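Local coordinates for protein serine protease inhibitor 1 (Coprinopsis cinerea, PDB 3VWC) that probably inhibits serine endopeptidases, as a beta-trefoil protein of the I66 peptidase inhibitor family, at residues L16-P21 and R32-E38; D51-L57 and K82-V86; W108-A112 and T138-F143; P4-V9 and N44-V48. All blocks are in the same frame, centred on the assembly; numbering follows the deposited sequence. Where two conformers were deposited one is given.

How the contacts relate
All four contacts belong to one compact beta-trefoil, and all reach the same large antiparallel sheet. Contact 3 is the most buried, built on aromatic rings with a single direct backbone bond; the others are partly buried, contacts 1 and 4 resting on several backbone bonds and contact 2 on a single bridged pair. Contacts 2 and 4 resemble each other: in each a Tyr-X-aliphatic strand faces a Trp-X-Val strand, consistent with the internal repetition of a trefoil. Their inner side chains meet in the interior, where Trp108 of contact 3 touches both Trp84 and Trp46. Contact 1 touches contact 4 through hydrogen bonds and contact 3 through valine packing. Charged groups gather at the outer ends of contacts 1 and 2.

Contact 1. Residues L16-P21 and R32-E38; sequences LHVGRP and RIRVLPE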
loop_
_atom_site.group_PDB
_atom_site.type_symbol
_atom_site.label_atom_id
_atom_site.label_comp_id
_atom_site.label_asym_id
_atom_site.label_seq_id
_atom_site.Cartn_x
_atom_site.Cartn_y
_atom_site.Cartn_z
ATOM N N LEU A 16 3.226 -11.863 -0.156
ATOM C CA LEU A 16 4.106 -11.289 0.887
ATOM C C LEU A 16 3.456 -10.060 1.544
ATOM O O LEU A 16 2.688 -9.321 0.906
ATOM C CB LEU A 16 5.456 -10.917 0.296
ATOM C CG LEU A 16 6.269 -12.128 -0.191
ATOM C CD1 LEU A 16 7.573 -11.724 -0.833
ATOM C CD2 LEU A 16 6.440 -13.170 0.930
ATOM N N HIS A 17 3.660 -9.903 2.841
ATOM C CA HIS A 17 3.221 -8.704 3.533
ATOM C C HIS A 17 3.919 -7.505 2.948
ATOM O O HIS A 17 5.077 -7.576 2.524
ATOM C CB HIS A 17 3.510 -8.802 5.034
ATOM C CG HIS A 17 2.610 -9.758 5.760
ATOM N ND1 HIS A 17 1.739 -9.353 6.749
ATOM C CD2 HIS A 17 2.380 -11.073 5.569
ATOM C CE1 HIS A 17 1.063 -10.402 7.183
ATOM N NE2 HIS A 17 1.421 -11.453 6.469
ATOM N N VAL A 18 3.222 -6.384 2.979
ATOM C CA VAL A 18 3.746 -5.074 2.642
ATOM C C VAL A 18 3.941 -4.231 3.921
ATOM O O VAL A 18 3.077 -4.253 4.806
ATOM C CB VAL A 18 2.699 -4.423 1.716
ATOM C CG1 VAL A 18 3.067 -2.992 1.376
ATOM C CG2 VAL A 18 2.527 -5.292 0.462
ATOM N N GLY A 19 5.078 -3.548 4.049
ATOM C CA GLY A 19 5.250 -2.675 5.209
ATOM C C GLY A 19 6.723 -2.383 5.418
ATOM O O GLY A 19 7.464 -2.174 4.448
ATOM N N ARG A 20 7.150 -2.330 6.685
ATOM C CA ARG A 20 8.487 -1.888 7.017
ATOM C C ARG A 20 9.198 -3.002 7.747
ATOM O O ARG A 20 8.606 -3.686 8.582
ATOM C CB ARG A 20 8.409 -0.588 7.827
ATOM C CG ARG A 20 8.001 0.626 7.012
ATOM C CD ARG A 20 7.510 1.808 7.869
ATOM N NE ARG A 20 8.628 2.371 8.658
ATOM C CZ ARG A 20 8.482 3.324 9.579
ATOM N NH1 ARG A 20 7.289 3.825 9.876
ATOM N NH2 ARG A 20 9.553 3.752 10.252
ATOM N N PRO A 21 10.505 -3.171 7.455
ATOM C CA PRO A 21 11.267 -4.274 8.065
ATOM C C PRO A 21 11.694 -3.940 9.498
ATOM O O PRO A 21 11.487 -2.816 9.946
ATOM C CB PRO A 21 12.517 -4.341 7.178
ATOM C CG PRO A 21 12.736 -2.958 6.744
ATOM C CD PRO A 21 11.309 -2.407 6.493
ATOM N N ARG A 32 11.229 3.430 3.259
ATOM C CA ARG A 32 10.604 2.681 2.154
ATOM C C ARG A 32 9.551 1.728 2.676
ATOM O O ARG A 32 9.762 0.992 3.658
ATOM C CB ARG A 32 11.649 1.882 1.379
ATOM C CG ARG A 32 12.527 2.715 0.456
ATOM C CD ARG A 32 13.586 1.790 -0.218
ATOM N NE ARG A 32 14.593 2.570 -0.926
ATOM C CZ ARG A 32 15.397 2.116 -1.897
ATOM N NH1 ARG A 32 15.302 0.859 -2.392
ATOM N NH2 ARG A 32 16.233 2.974 -2.451
ATOM N N ILE A 33 8.432 1.706 1.946
ATOM C CA ILE A 33 7.468 0.642 2.121
ATOM C C ILE A 33 7.808 -0.476 1.169
ATOM O O ILE A 33 8.076 -0.235 0.013
ATOM C CB ILE A 33 6.004 1.132 1.904
ATOM C CG1 ILE A 33 5.608 2.230 2.922
ATOM C CG2 ILE A 33 5.047 -0.070 1.990
ATOM C CD1 ILE A 33 5.756 1.831 4.358
ATOM N N ARG A 34 7.926 -1.678 1.719
ATOM C CA ARG A 34 8.509 -2.794 0.955
ATOM C C ARG A 34 7.600 -4.031 0.924
ATOM O O ARG A 34 6.734 -4.224 1.789
ATOM C CB ARG A 34 9.875 -3.185 1.516
ATOM C CG ARG A 34 10.822 -2.032 1.805
ATOM C CD ARG A 34 11.999 -2.566 2.644
ATOM N NE ARG A 34 12.891 -1.490 3.054
ATOM C CZ ARG A 34 14.004 -1.172 2.409
ATOM N NH1 ARG A 34 14.321 -1.794 1.275
ATOM N NH2 ARG A 34 14.811 -0.229 2.889
ATOM N N VAL A 35 7.887 -4.952 -0.011
ATOM C CA VAL A 35 7.430 -6.313 0.214
ATOM C C VAL A 35 8.392 -7.026 1.160
ATOM O O VAL A 35 9.604 -6.849 1.056
ATOM C CB VAL A 35 7.224 -7.117 -1.082
ATOM C CG1 VAL A 35 5.866 -6.735 -1.757
ATOM C CG2 VAL A 35 8.401 -6.970 -2.014
ATOM N N LEU A 36 7.838 -7.707 2.152
ATOM C CA LEU A 36 8.649 -8.205 3.293
ATOM C C LEU A 36 8.882 -9.702 3.220
ATOM O O LEU A 36 7.972 -10.435 2.894
ATOM C CB LEU A 36 7.934 -7.858 4.610
ATOM C CG LEU A 36 7.745 -6.340 4.801
ATOM C CD1 LEU A 36 6.889 -6.012 6.019
ATOM C CD2 LEU A 36 9.101 -5.620 4.941
ATOM N N PRO A 37 10.078 -10.168 3.647
ATOM C CA PRO A 37 10.206 -11.601 3.919
ATOM C C PRO A 37 9.215 -12.066 4.990
ATOM O O PRO A 37 8.900 -11.305 5.924
ATOM C CB PRO A 37 11.639 -11.719 4.467
ATOM C CG PRO A 37 12.349 -10.446 4.104
ATOM C CD PRO A 37 11.235 -9.402 4.132
ATOM N N GLU A 38 8.741 -13.307 4.867
ATOM C CA GLU A 38 7.962 -13.960 5.909
ATOM C C GLU A 38 8.626 -13.850 7.283
ATOM O O GLU A 38 7.948 -13.675 8.293
ATOM C CB GLU A 38 7.735 -15.436 5.566
ATOM C CG GLU A 38 6.632 -15.697 4.524
ATOM C CD GLU A 38 5.266 -15.093 4.886
ATOM O OE1 GLU A 38 5.002 -13.923 4.514
ATOM O OE2 GLU A 38 4.419 -15.820 5.453
HETATM O O HOH W 1 5.618 -11.352 4.252
#
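A first torsion of -61° sets Leu36 CG beside its own backbone N, and from there the two methyls reach across onto the main chain of Gly19, Arg20 and Pro21. Leu36 CD1 comes to 3.6 Å from Gly19 N, while CD2 lies against the Arg20-Pro21 peptide bond, with Pro21 CD as a further apolar neighbour. Gly19 suits this spot: its backbone angles (161°/-142°) are ones that residues with a CB take up with difficulty, and the lack of a side chain lets the leucine methyl lie close. Ile33 splits its branches. CG1 stands beside the backbone N and sends CD1 to Arg20 CG at 3.7 Å, whereas CG2 meets Val18 CG1 at 3.6 Å, the two side chains crossing roughly at right angles.

The aliphatic part of Arg20 is thus used for packing, while its guanidinium goes on to Glu24 and Cys59 O. Arg34 passes CD and NE by Pro21 CG and CD, again nearly perpendicular, and gives NH1 to Leu117 O.

Between the main chains, Gly19 and Arg34 form a hydrogen-bonded antiparallel pair, with Arg34 N 2.8 Å from Gly19 O and Gly19 N 2.9 Å from Arg34 O. Leu36 N adds a third bond, to His17 O. Beyond it the chains part, and a water accepts from His17 N (2.8 Å) while lying within bonding distance of Leu36 O and Glu38 OE1. Strands 18-19 and 31-35, successive in the chain and paired antiparallel, form a beta hairpin of the beta-trefoil, here with a long connection.

Contact 2. Residues D51-L57 and K82-V86; sequences DDDAYIL and KKWIV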
loop_
_atom_site.group_PDB
_atom_site.type_symbol
_atom_site.label_atom_id
_atom_site.label_comp_id
_atom_site.label_asym_id
_atom_site.label_seq_id
_atom_site.Cartn_x
_atom_site.Cartn_y
_atom_site.Cartn_z
ATOM N N ASP A 51 -10.451 10.068 6.084
ATOM C CA ASP A 51 -10.000 11.448 6.023
ATOM C C ASP A 51 -10.830 12.122 4.952
ATOM O O ASP A 51 -10.537 12.000 3.764
ATOM C CB ASP A 51 -8.519 11.481 5.617
ATOM C CG ASP A 51 -7.936 12.901 5.598
ATOM O OD1 ASP A 51 -8.519 13.815 6.233
ATOM O OD2 ASP A 51 -6.867 13.086 4.964
ATOM N N ASP A 52 -11.932 12.725 5.376
ATOM C CA ASP A 52 -12.955 13.198 4.439
ATOM C C ASP A 52 -13.493 12.067 3.551
ATOM O O ASP A 52 -14.017 11.057 4.032
ATOM C CB ASP A 52 -12.380 14.316 3.563
ATOM C CG ASP A 52 -12.709 15.693 4.083
ATOM O OD1 ASP A 52 -13.787 16.222 3.702
ATOM O OD2 ASP A 52 -11.875 16.253 4.840
ATOM N N ASP A 53 -13.316 12.221 2.245
ATOM C CA ASP A 53 -13.783 11.204 1.310
ATOM C C ASP A 53 -12.655 10.288 0.839
ATOM O O ASP A 53 -12.672 9.775 -0.278
ATOM C CB ASP A 53 -14.449 11.856 0.088
ATOM C CG ASP A 53 -15.836 12.392 0.391
ATOM O OD1 ASP A 53 -16.756 11.576 0.655
ATOM O OD2 ASP A 53 -15.999 13.634 0.360
ATOM N N ALA A 54 -11.609 10.173 1.645
ATOM C CA ALA A 54 -10.476 9.321 1.266
ATOM C C ALA A 54 -9.899 8.737 2.551
ATOM O O ALA A 54 -10.514 8.826 3.614
ATOM C CB ALA A 54 -9.421 10.151 0.514
ATOM N N TYR A 55 -8.715 8.142 2.465
ATOM C CA TYR A 55 -8.127 7.459 3.618
ATOM C C TYR A 55 -6.679 7.847 3.792
ATOM O O TYR A 55 -5.985 8.203 2.817
ATOM C CB TYR A 55 -8.230 5.931 3.487
ATOM C CG TYR A 55 -9.666 5.475 3.416
ATOM C CD1 TYR A 55 -10.366 5.146 4.581
ATOM C CD2 TYR A 55 -10.314 5.390 2.191
ATOM C CE1 TYR A 55 -11.748 4.819 4.525
ATOM C CE2 TYR A 55 -11.688 5.081 2.119
ATOM C CZ TYR A 55 -12.372 4.762 3.269
ATOM O OH TYR A 55 -13.708 4.406 3.184
ATOM N N ILE A 56 -6.269 7.876 5.057
ATOM C CA ILE A 56 -4.851 7.973 5.396
ATOM C C ILE A 56 -4.398 6.631 5.939
ATOM O O ILE A 56 -5.113 5.980 6.670
ATOM C CB ILE A 56 -4.571 9.071 6.458
ATOM C CG1 ILE A 56 -5.137 10.405 6.015
ATOM C CG2 ILE A 56 -3.060 9.167 6.719
ATOM C CD1 ILE A 56 -5.090 11.457 7.099
ATOM N N LEU A 57 -3.223 6.153 5.485
ATOM C CA LEU A 57 -2.807 4.795 5.777
ATOM C C LEU A 57 -1.476 4.813 6.538
ATOM O O LEU A 57 -0.481 5.328 6.020
ATOM C CB LEU A 57 -2.653 4.001 4.450
ATOM C CG LEU A 57 -3.945 4.023 3.590
ATOM C CD1 LEU A 57 -3.667 3.554 2.143
ATOM C CD2 LEU A 57 -4.958 3.133 4.213
ATOM N N LYS A 82 -0.979 12.621 1.051
ATOM C CA LYS A 82 -1.171 11.522 1.961
ATOM C C LYS A 82 -2.541 10.848 1.899
ATOM O O LYS A 82 -2.803 9.938 2.635
ATOM C CB LYS A 82 -0.925 11.971 3.412
ATOM C CG LYS A 82 0.457 12.535 3.632
ATOM C CD LYS A 82 0.756 12.651 5.117
ATOM C CE LYS A 82 2.092 13.353 5.346
ATOM N NZ LYS A 82 2.123 13.972 6.699
ATOM N N LYS A 83 -3.419 11.315 1.019
ATOM C CA LYS A 83 -4.773 10.752 0.954
ATOM C C LYS A 83 -4.872 9.722 -0.180
ATOM O O LYS A 83 -4.356 9.930 -1.258
ATOM C CB LYS A 83 -5.793 11.885 0.664
ATOM C CG LYS A 83 -6.192 12.718 1.882
ATOM C CD LYS A 83 -7.206 13.816 1.437
ATOM C CE LYS A 83 -7.747 14.624 2.612
ATOM N NZ LYS A 83 -9.079 15.276 2.332
ATOM N N TRP A 84 -5.490 8.589 0.144
ATOM C CA TRP A 84 -5.640 7.428 -0.789
ATOM C C TRP A 84 -7.106 7.014 -0.942
ATOM O O TRP A 84 -7.892 7.055 0.041
ATOM C CB TRP A 84 -4.869 6.221 -0.222
ATOM C CG TRP A 84 -3.395 6.533 -0.036
ATOM C CD1 TRP A 84 -2.812 7.044 1.085
ATOM C CD2 TRP A 84 -2.367 6.445 -1.029
ATOM N NE1 TRP A 84 -1.461 7.238 0.865
ATOM C CE2 TRP A 84 -1.158 6.876 -0.424
ATOM C CE3 TRP A 84 -2.345 6.014 -2.375
ATOM C CZ2 TRP A 84 0.052 6.938 -1.115
ATOM C CZ3 TRP A 84 -1.107 6.074 -3.081
ATOM C CH2 TRP A 84 0.086 6.497 -2.415
ATOM N N ILE A 85 -7.421 6.602 -2.166
ATOM C CA ILE A 85 -8.739 6.055 -2.514
ATOM C C ILE A 85 -8.548 4.534 -2.487
ATOM O O ILE A 85 -7.692 3.966 -3.218
ATOM C CB ILE A 85 -9.170 6.553 -3.909
ATOM C CG1 ILE A 85 -9.234 8.093 -3.954
ATOM C CG2 ILE A 85 -10.529 5.907 -4.364
ATOM C CD1 ILE A 85 -10.180 8.743 -2.974
ATOM N N VAL A 86 -9.267 3.886 -1.581
ATOM C CA VAL A 86 -9.122 2.467 -1.345
ATOM C C VAL A 86 -10.405 1.784 -1.818
ATOM O O VAL A 86 -11.481 2.058 -1.284
ATOM C CB VAL A 86 -8.795 2.146 0.108
ATOM C CG1 VAL A 86 -8.607 0.651 0.299
ATOM C CG2 VAL A 86 -7.519 2.931 0.585
HETATM O O HOH W 2 -1.461 7.936 3.965
#
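Tyr55 and Trp84 form the one backbone bridge of this contact, an antiparallel hydrogen-bonded pair. Trp84 N lies 2.7 Å from Tyr55 O, and Tyr55 N donates in return to Trp84 O. The strands 54-57 and 84-86 run at 106° to each other, so such pairing cannot extend far. Where they diverge, a water takes the N-H of Leu57 (2.9 Å) and lies 2.8 Å from Lys82 O; it also receives a weak bond in the indole plane from Trp84 NE1, whose main partner is Val64 O.

Apolar contacts fill the inner side. Leu57 CD1 lies 3.7 Å from both Trp84 CG and Trp84 CD1, the side chains crossing at about a right angle, and Val86 CG2 is near both Leu57 CD1 and Tyr55 CD2. On the outer side Ile85 turns back at its second torsion (-59°), bringing CD1 to 3.8 Å from Ala54 CB; alanine's short side chain suits this close approach.

The charged contacts are looser. Extended past CG, Lys83 runs across Asp51 and brings NZ to 3.9 Å from Asp52 OD2, a long salt bridge. Both aspartates sit on a type II' turn closed by Asp51 and Ala54, at the partly solvent-facing end.

Around the contact, strand 46-51 packs on Tyr55 and Leu57, strand 96-101 covers Leu57, Trp84 and Val86, and strand 62-67 lies beside Leu57 and Trp84.

Contact 3. Residues W108-A112 and T138-F143; sequences WVVPA and TELFTF
Trp108 and Phe141 make a T-shaped pair: the indole directs its edge at the phenyl face, with planes at 84° and the centroid of the six-membered ring 5.4 Å from that of Phe141. CE3 of Trp108 stands over the centre of the phenyl ring. Both side chains have CG beside the backbone N, and a chi2 of only 11° turns the tryptophan so that its six-membered edge leads, while Trp108 CB rests 3.6 Å from Phe141 CE1. Val110 comes to the rim of the same phenyl: its CG2, the branch beside the backbone N, lies near the ring plane at 3.8 Å from Phe141 CE2. Farther along, Phe143 CZ approaches Trp108 CZ3.

Thr138 has its OG1 between backbone N and carbonyl carbon (chi1 57°), which turns CG2 toward the other chain. The methyl packs 3.6 Å from Ala112 N and, closely, against Val110 O. Threonine suits a place where a short branched side chain must fill the angle between two backbones.

Only one direct hydrogen bond joins the segments, Val110 N to Thr138 O at 2.8 Å. A water lies between Trp108 O and Glu139 O, 2.9 and 2.8 Å away, and links the two backbones where no direct bond does. Glu139 sends its carboxylate elsewhere, to Ile126 N. The chemistry is thus largely that of an edge-to-face ring pair and packed methyls, with one direct backbone bond and a water as the polar links between the segments.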
loop_
_atom_site.group_PDB
_atom_site.type_symbol
_atom_site.label_atom_id
_atom_site.label_comp_id
_atom_site.label_asym_id
_atom_site.label_seq_id
_atom_site.Cartn_x
_atom_site.Cartn_y
_atom_site.Cartn_z
ATOM N N TRP A 108 -0.725 2.053 -5.874
ATOM C CA TRP A 108 0.320 1.150 -5.401
ATOM C C TRP A 108 0.531 0.068 -6.465
ATOM O O TRP A 108 -0.454 -0.575 -6.918
ATOM C CB TRP A 108 -0.076 0.504 -4.099
ATOM C CG TRP A 108 -0.171 1.381 -2.870
ATOM C CD1 TRP A 108 -0.147 2.757 -2.810
ATOM C CD2 TRP A 108 -0.351 0.907 -1.565
ATOM N NE1 TRP A 108 -0.265 3.158 -1.504
ATOM C CE2 TRP A 108 -0.437 2.047 -0.717
ATOM C CE3 TRP A 108 -0.497 -0.391 -1.003
ATOM C CZ2 TRP A 108 -0.651 1.919 0.666
ATOM C CZ3 TRP A 108 -0.688 -0.510 0.397
ATOM C CH2 TRP A 108 -0.745 0.651 1.212
ATOM N N VAL A 109 1.796 -0.251 -6.706
ATOM C CA VAL A 109 2.160 -1.321 -7.640
ATOM C C VAL A 109 3.367 -2.119 -7.103
ATOM O O VAL A 109 4.408 -1.557 -6.689
ATOM C CB VAL A 109 2.549 -0.763 -9.043
ATOM C CG1 VAL A 109 2.992 -1.884 -9.981
ATOM C CG2 VAL A 109 1.367 -0.009 -9.654
ATOM N N VAL A 110 3.205 -3.442 -6.991
ATOM C CA VAL A 110 4.352 -4.326 -6.681
ATOM C C VAL A 110 4.685 -5.025 -8.003
ATOM O O VAL A 110 3.848 -5.772 -8.538
ATOM C CB VAL A 110 3.946 -5.369 -5.615
ATOM C CG1 VAL A 110 5.068 -6.477 -5.460
ATOM C CG2 VAL A 110 3.753 -4.671 -4.308
ATOM N N PRO A 111 5.875 -4.755 -8.589
ATOM C CA PRO A 111 6.184 -5.432 -9.866
ATOM C C PRO A 111 6.146 -6.953 -9.744
ATOM O O PRO A 111 6.469 -7.539 -8.690
ATOM C CB PRO A 111 7.616 -4.976 -10.182
ATOM C CG PRO A 111 7.836 -3.715 -9.376
ATOM C CD PRO A 111 6.978 -3.858 -8.134
ATOM N N ALA A 112 5.847 -7.605 -10.869
ATOM C CA ALA A 112 5.634 -9.066 -10.812
ATOM C C ALA A 112 6.884 -9.794 -10.438
ATOM O O ALA A 112 6.836 -10.866 -9.793
ATOM C CB ALA A 112 5.041 -9.581 -12.108
ATOM N N THR A 138 -0.174 -7.231 -9.742
ATOM C CA THR A 138 0.769 -6.188 -9.342
ATOM C C THR A 138 0.074 -4.974 -8.696
ATOM O O THR A 138 0.717 -4.191 -7.990
ATOM C CB THR A 138 1.496 -5.693 -10.571
ATOM O OG1 THR A 138 0.476 -5.256 -11.482
ATOM C CG2 THR A 138 2.339 -6.840 -11.172
ATOM N N GLU A 139 -1.236 -4.833 -8.887
ATOM C CA GLU A 139 -1.960 -3.635 -8.433
ATOM C C GLU A 139 -3.016 -3.976 -7.398
ATOM O O GLU A 139 -3.748 -3.103 -6.965
ATOM C CB GLU A 139 -2.645 -2.951 -9.642
ATOM C CG GLU A 139 -1.600 -2.595 -10.721
ATOM C CD GLU A 139 -2.211 -1.955 -11.945
ATOM O OE1 GLU A 139 -3.438 -2.207 -12.158
ATOM O OE2 GLU A 139 -1.477 -1.338 -12.730
ATOM N N LEU A 140 -3.013 -5.237 -6.934
ATOM C CA LEU A 140 -4.028 -5.731 -5.986
ATOM C C LEU A 140 -3.418 -6.113 -4.637
ATOM O O LEU A 140 -2.328 -6.725 -4.581
ATOM C CB LEU A 140 -4.747 -6.945 -6.611
ATOM C CG LEU A 140 -5.497 -6.578 -7.922
ATOM C CD1 LEU A 140 -6.008 -7.912 -8.442
ATOM C CD2 LEU A 140 -6.678 -5.608 -7.667
ATOM N N PHE A 141 -4.089 -5.711 -3.569
ATOM C CA PHE A 141 -3.641 -5.970 -2.208
ATOM C C PHE A 141 -4.784 -6.574 -1.410
ATOM O O PHE A 141 -5.896 -6.098 -1.483
ATOM C CB PHE A 141 -3.218 -4.624 -1.621
ATOM C CG PHE A 141 -2.067 -4.047 -2.352
ATOM C CD1 PHE A 141 -2.272 -3.348 -3.543
ATOM C CD2 PHE A 141 -0.764 -4.419 -2.048
ATOM C CE1 PHE A 141 -1.195 -2.909 -4.330
ATOM C CE2 PHE A 141 0.285 -3.955 -2.798
ATOM C CZ PHE A 141 0.092 -3.256 -3.967
ATOM N N THR A 142 -4.463 -7.530 -0.543
ATOM C CA THR A 142 -5.438 -8.069 0.394
ATOM C C THR A 142 -5.330 -7.385 1.741
ATOM O O THR A 142 -4.221 -7.364 2.329
ATOM C CB THR A 142 -5.268 -9.578 0.568
ATOM O OG1 THR A 142 -5.341 -10.213 -0.708
ATOM C CG2 THR A 142 -6.386 -10.193 1.440
ATOM N N PHE A 143 -6.378 -6.694 2.163
ATOM C CA PHE A 143 -6.399 -6.006 3.472
ATOM C C PHE A 143 -7.258 -6.879 4.381
ATOM O O PHE A 143 -8.465 -7.027 4.131
ATOM C CB PHE A 143 -7.069 -4.639 3.376
ATOM C CG PHE A 143 -6.176 -3.537 2.892
ATOM C CD1 PHE A 143 -5.676 -3.516 1.579
ATOM C CD2 PHE A 143 -5.860 -2.481 3.732
ATOM C CE1 PHE A 143 -4.895 -2.442 1.106
ATOM C CE2 PHE A 143 -5.086 -1.423 3.289
ATOM C CZ PHE A 143 -4.566 -1.403 1.979
HETATM O O HOH W 3 -3.298 -0.449 -6.203
#

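Contact 4. Residues P4-V9 and N44-V48; sequences PGTYEV and NSWVV
Val9 lies over the indole of Trp46, its CG2 3.9 Å from the centroid of the five-membered ring and 24° off the normal, a CH-pi contact. The side chains cross at about a right angle; the valine's first torsion (-179°) puts CG2 anti to the carbonyl carbon, and this is the branch that covers the ring. The indole edge faces Tyr7 O near the ring plane, and NE1 is used elsewhere, by Val18 O. Two residues back along the strand, Tyr7 presents CD2 to Val48 CG2 at 3.7 Å; its hydroxyl goes to Lys3 O. Flat rings and beta-branched valines suit this buried side, where Val48 also touches Tyr55, Leu57 and Phe143.

The other side is lighter. Thr6 CG2 meets Ser45 CB at 3.5 Å, two small polar residues suited to a partly exposed face, and Thr6 OG1 lies toward CG2 of the apolar Val47.

The main chains between them are joined by four bonds. Trp46 and Tyr7 exchange two, 2.7 Å from Trp46 N to Tyr7 O and 2.9 Å from Tyr7 N to Trp46 O. Gly5, whose backbone angles are natural for glycine, exchanges two with Val48, including 2.8 Å from Val48 N to Gly5 O. A water then carries the pairing on, 2.9 Å from Val9 N and bonded to Asn44 O. Antiparallel pairing of strands 5-11 and 46-51, with Tyr7, Trp46 and Val48 on the buried face, is consistent with the beta-trefoil, in whose interior Trp46 meets Trp108.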
loop_
_atom_site.group_PDB
_atom_site.type_symbol
_atom_site.label_atom_id
_atom_site.label_comp_id
_atom_site.label_asym_id
_atom_site.label_seq_id
_atom_site.Cartn_x
_atom_site.Cartn_y
_atom_site.Cartn_z
ATOM N N PRO A 4 -12.700 1.752 8.253
ATOM C CA PRO A 4 -11.529 2.095 9.070
ATOM C C PRO A 4 -11.235 1.068 10.157
ATOM O O PRO A 4 -12.151 0.429 10.715
ATOM C CB PRO A 4 -11.918 3.445 9.700
ATOM C CG PRO A 4 -13.081 3.939 8.928
ATOM C CD PRO A 4 -13.776 2.758 8.354
ATOM N N GLY A 5 -9.953 0.869 10.433
ATOM C CA GLY A 5 -9.524 -0.076 11.447
ATOM C C GLY A 5 -8.099 -0.495 11.149
ATOM O O GLY A 5 -7.379 0.203 10.428
ATOM N N THR A 6 -7.727 -1.643 11.687
ATOM C CA THR A 6 -6.341 -2.094 11.683
ATOM C C THR A 6 -6.288 -3.381 10.844
ATOM O O THR A 6 -7.119 -4.290 11.016
ATOM C CB THR A 6 -5.834 -2.392 13.141
ATOM O OG1 THR A 6 -5.809 -1.180 13.910
ATOM C CG2 THR A 6 -4.451 -3.015 13.131
ATOM N N TYR A 7 -5.318 -3.432 9.918
ATOM C CA TYR A 7 -5.246 -4.460 8.859
ATOM C C TYR A 7 -3.846 -5.010 8.633
ATOM O O TYR A 7 -2.884 -4.230 8.582
ATOM C CB TYR A 7 -5.687 -3.842 7.523
ATOM C CG TYR A 7 -7.158 -3.521 7.473
ATOM C CD1 TYR A 7 -8.086 -4.423 6.969
ATOM C CD2 TYR A 7 -7.627 -2.270 7.906
ATOM C CE1 TYR A 7 -9.414 -4.134 6.905
ATOM C CE2 TYR A 7 -8.985 -1.966 7.844
ATOM C CZ TYR A 7 -9.859 -2.892 7.334
ATOM O OH TYR A 7 -11.207 -2.642 7.254
ATOM N N GLU A 8 -3.767 -6.294 8.289
ATOM C CA GLU A 8 -2.564 -6.862 7.669
ATOM C C GLU A 8 -2.736 -6.731 6.163
ATOM O O GLU A 8 -3.861 -6.758 5.666
ATOM C CB GLU A 8 -2.422 -8.344 8.008
ATOM C CG GLU A 8 -2.046 -8.589 9.462
ATOM C CD GLU A 8 -1.221 -9.860 9.639
ATOM O OE1 GLU A 8 -1.313 -10.762 8.773
ATOM O OE2 GLU A 8 -0.455 -9.939 10.627
ATOM N N VAL A 9 -1.671 -6.336 5.496
ATOM C CA VAL A 9 -1.751 -6.076 4.046
ATOM C C VAL A 9 -0.769 -6.945 3.277
ATOM O O VAL A 9 0.414 -6.926 3.593
ATOM C CB VAL A 9 -1.473 -4.591 3.730
ATOM C CG1 VAL A 9 -1.581 -4.305 2.235
ATOM C CG2 VAL A 9 -2.378 -3.701 4.532
ATOM N N ASN A 44 3.545 -4.982 11.444
ATOM C CA ASN A 44 3.095 -4.347 10.198
ATOM C C ASN A 44 1.606 -4.437 10.016
ATOM O O ASN A 44 1.113 -4.524 8.893
ATOM C CB ASN A 44 3.801 -4.932 8.972
ATOM C CG ASN A 44 5.148 -4.319 8.765
ATOM O OD1 ASN A 44 5.249 -3.118 8.498
ATOM N ND2 ASN A 44 6.206 -5.082 9.101
ATOM N N SER A 45 0.881 -4.320 11.117
ATOM C CA SER A 45 -0.540 -3.991 11.015
ATOM C C SER A 45 -0.681 -2.516 10.712
ATOM O O SER A 45 -0.213 -1.631 11.449
ATOM C CB SER A 45 -1.291 -4.367 12.298
ATOM O OG SER A 45 -1.254 -5.772 12.504
ATOM N N TRP A 46 -1.276 -2.254 9.573
ATOM C CA TRP A 46 -1.507 -0.913 9.129
ATOM C C TRP A 46 -2.724 -0.372 9.848
ATOM O O TRP A 46 -3.638 -1.124 10.173
ATOM C CB TRP A 46 -1.772 -0.967 7.614
ATOM C CG TRP A 46 -0.550 -1.240 6.764
ATOM C CD1 TRP A 46 0.195 -2.391 6.725
ATOM C CD2 TRP A 46 0.029 -0.347 5.817
ATOM N NE1 TRP A 46 1.178 -2.277 5.750
ATOM C CE2 TRP A 46 1.156 -1.013 5.242
ATOM C CE3 TRP A 46 -0.198 1.003 5.486
ATOM C CZ2 TRP A 46 1.946 -0.424 4.251
ATOM C CZ3 TRP A 46 0.580 1.591 4.468
ATOM C CH2 TRP A 46 1.654 0.872 3.878
ATOM N N VAL A 47 -2.748 0.933 10.061
ATOM C CA VAL A 47 -3.966 1.584 10.504
ATOM C C VAL A 47 -4.553 2.408 9.353
ATOM O O VAL A 47 -3.871 3.231 8.710
ATOM C CB VAL A 47 -3.702 2.457 11.730
ATOM C CG1 VAL A 47 -4.979 3.232 12.115
ATOM C CG2 VAL A 47 -3.231 1.597 12.862
ATOM N N VAL A 48 -5.837 2.165 9.107
ATOM C CA VAL A 48 -6.573 2.842 8.043
ATOM C C VAL A 48 -7.581 3.815 8.664
ATOM O O VAL A 48 -8.396 3.402 9.475
ATOM C CB VAL A 48 -7.333 1.835 7.180
ATOM C CG1 VAL A 48 -8.160 2.593 6.137
ATOM C CG2 VAL A 48 -6.336 0.846 6.487
HETATM O O HOH W 4 1.056 -5.797 6.467
#